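Local coordinates for protein DspB (Aggregatibacter actinomycetemcomitans, PDB 1YHT) that probably hydrolyses the N-acetylglucosamine polysaccharide of bacterial biofilms, acting as a family 20 beta-hexosaminidase that releases cells from the matrix, at residues Ile39-Leu50 with Ile100-Leu111. Sequence-based numbering, arbitrary orientation.
Sequences IDTISLSGGNFL and IKAYAKAKGIEL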
# COMPACT_ATOMS: atom_id res chain seq x y z
N ILE A 39 -14.60 -0.53 -6.49
CA ILE A 39 -15.32 0.37 -5.59
C ILE A 39 -16.78 -0.12 -5.32
O ILE A 39 -17.28 -0.06 -4.20
CB ILE A 39 -15.30 1.81 -6.10
CG1 ILE A 39 -13.92 2.43 -5.85
CG2 ILE A 39 -16.40 2.65 -5.39
CD1 ILE A 39 -13.60 3.53 -6.73
N ASP A 40 -17.44 -0.63 -6.36
CA ASP A 40 -18.81 -1.16 -6.22
C ASP A 40 -18.82 -2.31 -5.24
O ASP A 40 -19.62 -2.34 -4.30
CB ASP A 40 -19.34 -1.61 -7.55
CG ASP A 40 -19.55 -0.46 -8.52
OD1 ASP A 40 -19.84 0.68 -8.11
OD2 ASP A 40 -19.44 -0.70 -9.73
N THR A 41 -17.88 -3.23 -5.40
CA THR A 41 -17.78 -4.38 -4.48
C THR A 41 -17.53 -3.92 -3.03
O THR A 41 -18.20 -4.40 -2.12
CB THR A 41 -16.68 -5.35 -4.92
OG1 THR A 41 -16.97 -5.77 -6.22
CG2 THR A 41 -16.58 -6.58 -4.04
N ILE A 42 -16.59 -2.98 -2.85
CA ILE A 42 -16.26 -2.50 -1.52
C ILE A 42 -17.55 -1.93 -0.89
O ILE A 42 -17.91 -2.24 0.27
CB ILE A 42 -15.11 -1.44 -1.54
CG1 ILE A 42 -13.79 -2.07 -2.05
CG2 ILE A 42 -14.85 -0.89 -0.12
CD1 ILE A 42 -12.79 -1.07 -2.54
N SER A 43 -18.23 -1.08 -1.66
CA SER A 43 -19.39 -0.33 -1.20
C SER A 43 -20.55 -1.25 -0.87
O SER A 43 -21.14 -1.14 0.22
CB SER A 43 -19.83 0.64 -2.28
OG SER A 43 -21.00 1.31 -1.88
N LEU A 44 -20.90 -2.12 -1.82
CA LEU A 44 -22.00 -3.06 -1.65
C LEU A 44 -21.75 -4.08 -0.56
O LEU A 44 -22.71 -4.63 0.01
CB LEU A 44 -22.25 -3.81 -2.96
CG LEU A 44 -22.77 -2.92 -4.10
CD1 LEU A 44 -22.65 -3.63 -5.44
CD2 LEU A 44 -24.21 -2.46 -3.84
N SER A 45 -20.48 -4.39 -0.27
CA SER A 45 -20.18 -5.35 0.81
C SER A 45 -20.17 -4.68 2.19
O SER A 45 -20.04 -5.38 3.20
CB SER A 45 -18.82 -6.00 0.57
OG SER A 45 -18.79 -6.61 -0.72
N GLY A 46 -20.27 -3.34 2.23
CA GLY A 46 -20.25 -2.57 3.48
C GLY A 46 -18.86 -2.13 3.90
O GLY A 46 -18.63 -1.77 5.07
N GLY A 47 -17.91 -2.13 2.97
CA GLY A 47 -16.56 -1.61 3.24
C GLY A 47 -16.50 -0.11 3.10
O GLY A 47 -17.51 0.54 2.70
N ASN A 48 -15.32 0.46 3.36
CA ASN A 48 -15.20 1.91 3.31
C ASN A 48 -13.90 2.53 2.80
O ASN A 48 -13.80 3.74 2.79
CB ASN A 48 -15.60 2.51 4.63
CG ASN A 48 -14.90 1.88 5.72
OD1 ASN A 48 -13.75 1.48 5.55
ND2 ASN A 48 -15.58 1.70 6.83
N PHE A 49 -12.94 1.72 2.33
CA PHE A 49 -11.74 2.29 1.73
C PHE A 49 -11.14 1.49 0.60
O PHE A 49 -11.29 0.26 0.49
CB PHE A 49 -10.69 2.66 2.81
CG PHE A 49 -9.93 1.50 3.39
CD1 PHE A 49 -8.82 0.98 2.72
CD2 PHE A 49 -10.24 0.99 4.64
CE1 PHE A 49 -8.05 -0.03 3.27
CE2 PHE A 49 -9.47 -0.03 5.23
CZ PHE A 49 -8.41 -0.58 4.55
N LEU A 50 -10.45 2.26 -0.25
CA LEU A 50 -9.58 1.73 -1.31
C LEU A 50 -8.18 2.35 -1.11
O LEU A 50 -7.99 3.57 -1.29
CB LEU A 50 -10.16 2.10 -2.69
CG LEU A 50 -9.27 1.71 -3.90
CD1 LEU A 50 -8.96 0.25 -3.95
CD2 LEU A 50 -10.03 2.07 -5.19
N ILE A 100 -12.63 8.95 -10.94
CA ILE A 100 -12.60 7.90 -9.91
C ILE A 100 -12.96 8.48 -8.53
O ILE A 100 -13.68 7.85 -7.79
CB ILE A 100 -11.21 7.21 -9.88
CG1 ILE A 100 -11.02 6.42 -11.19
CG2 ILE A 100 -11.04 6.27 -8.67
CD1 ILE A 100 -9.58 6.07 -11.51
N LYS A 101 -12.41 9.67 -8.22
CA LYS A 101 -12.61 10.36 -6.95
C LYS A 101 -14.08 10.65 -6.72
O LYS A 101 -14.61 10.35 -5.64
CB LYS A 101 -11.83 11.68 -6.93
CG LYS A 101 -10.31 11.51 -6.79
CD LYS A 101 -9.52 12.75 -7.16
CE LYS A 101 -10.05 14.06 -6.56
NZ LYS A 101 -9.37 15.28 -7.20
N ALA A 102 -14.73 11.25 -7.72
CA ALA A 102 -16.18 11.53 -7.68
C ALA A 102 -17.00 10.23 -7.44
O ALA A 102 -17.91 10.19 -6.61
CB ALA A 102 -16.63 12.27 -8.97
N TYR A 103 -16.61 9.16 -8.10
CA TYR A 103 -17.35 7.93 -8.04
C TYR A 103 -17.20 7.35 -6.61
O TYR A 103 -18.21 6.99 -5.97
CB TYR A 103 -16.86 6.98 -9.11
CG TYR A 103 -17.74 5.79 -9.27
CD1 TYR A 103 -18.90 5.88 -10.02
CD2 TYR A 103 -17.43 4.57 -8.64
CE1 TYR A 103 -19.78 4.76 -10.14
CE2 TYR A 103 -18.28 3.48 -8.76
CZ TYR A 103 -19.47 3.59 -9.49
OH TYR A 103 -20.32 2.49 -9.63
N ALA A 104 -15.95 7.33 -6.11
CA ALA A 104 -15.65 6.84 -4.74
C ALA A 104 -16.41 7.57 -3.68
O ALA A 104 -17.04 6.97 -2.78
CB ALA A 104 -14.14 6.97 -4.46
N LYS A 105 -16.31 8.90 -3.77
CA LYS A 105 -16.96 9.78 -2.85
C LYS A 105 -18.48 9.56 -2.79
O LYS A 105 -19.05 9.43 -1.72
CB LYS A 105 -16.65 11.21 -3.26
CG LYS A 105 -16.45 12.13 -2.12
CD LYS A 105 -16.02 13.49 -2.70
CE LYS A 105 -16.02 14.51 -1.61
NZ LYS A 105 -15.92 15.86 -2.21
N ALA A 106 -19.14 9.45 -3.93
CA ALA A 106 -20.56 9.14 -3.93
C ALA A 106 -20.85 7.76 -3.34
O ALA A 106 -21.95 7.51 -2.83
CB ALA A 106 -21.14 9.25 -5.30
N LYS A 107 -19.88 6.85 -3.40
CA LYS A 107 -20.13 5.52 -2.83
C LYS A 107 -19.66 5.41 -1.39
O LYS A 107 -19.70 4.33 -0.80
CB LYS A 107 -19.52 4.44 -3.70
CG LYS A 107 -20.31 4.24 -5.03
CD LYS A 107 -20.68 2.77 -5.32
CE LYS A 107 -21.86 2.65 -6.32
NZ LYS A 107 -22.24 1.21 -6.59
N GLY A 108 -19.15 6.51 -0.82
CA GLY A 108 -18.71 6.52 0.55
C GLY A 108 -17.41 5.76 0.75
O GLY A 108 -17.14 5.29 1.85
N ILE A 109 -16.63 5.61 -0.32
CA ILE A 109 -15.34 4.93 -0.27
C ILE A 109 -14.19 5.94 -0.25
O ILE A 109 -13.96 6.68 -1.22
CB ILE A 109 -15.17 3.90 -1.45
CG1 ILE A 109 -16.39 2.94 -1.50
CG2 ILE A 109 -13.87 3.13 -1.30
CD1 ILE A 109 -16.70 2.28 -0.20
N GLU A 110 -13.51 5.97 0.87
CA GLU A 110 -12.27 6.70 1.06
C GLU A 110 -11.15 6.16 0.17
O GLU A 110 -10.97 4.95 0.03
CB GLU A 110 -11.81 6.59 2.51
CG GLU A 110 -10.63 7.50 2.82
CD GLU A 110 -9.96 7.26 4.15
OE1 GLU A 110 -10.31 6.33 4.89
OE2 GLU A 110 -9.06 8.05 4.44
N LEU A 111 -10.42 7.06 -0.45
CA LEU A 111 -9.21 6.72 -1.24
C LEU A 111 -7.99 7.00 -0.36
O LEU A 111 -7.83 8.10 0.14
CB LEU A 111 -9.16 7.55 -2.49
CG LEU A 111 -10.39 7.38 -3.44
CD1 LEU A 111 -10.24 8.20 -4.75
CD2 LEU A 111 -10.57 5.92 -3.78
O HOH W 1 -23.08 0.79 -4.10
O HOH W 2 -15.21 5.98 3.90
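Ile39 and Ile109 lie at the heart of the apolar contact, passing side by side and pointing opposite ways, with Ile39 CG2 3.9 Å from Ile109 CG1. The same methyl also meets Tyr103 and Lys107 CB, while CD1 of Ile39 runs on to Ala104 and Ile100. In Ile109, CG1 anti to the carbonyl carbon and CG2 anti to the backbone N (chi1 -52°) send the two branches to different partners: CD1 meets Ile42 CG2 (3.7 Å) and Gly47 O, and CG2 packs against the backbone of Phe49 and Leu50. Beyond it, Leu50 CB rests on Leu111 CD2.

The polar side-chain contacts lie between the two helices, on partly exposed residues. Asp40 OD1 takes a hydrogen bond from Tyr103 OH whose very short length (2.4 Å) is doubtful, lying at the ring edge with the carboxylate turned 68° from the ring. The same oxygen forms a salt bridge with Lys107 NZ (2.9 Å), which comes from above the carboxylate plane and probably stabilises its negative charge. A water links Lys107 NZ to Ser43 OG.

Between the strands, Glu110 N donates to Asn48 O (3.0 Å), and Leu50 N meets Glu110 O almost straight on (2.8 Å), giving parallel pairing. Glu110 OE2 is hydrogen-bonded to His177 ND1 and Gln176 N, at the start of strand 177-181.

Both helices end in Schellman motifs, at Gly46 and Gly108, before the chain enters strands 49-53 and 110-117. Helix segments 39-44 and 100-106 run nearly parallel (13°), their axes 10.5 Å apart at closest approach, outside adjacent parallel strands: the repeating beta/alpha pattern of a TIM barrel, the catalytic fold of glycoside hydrolase family 20.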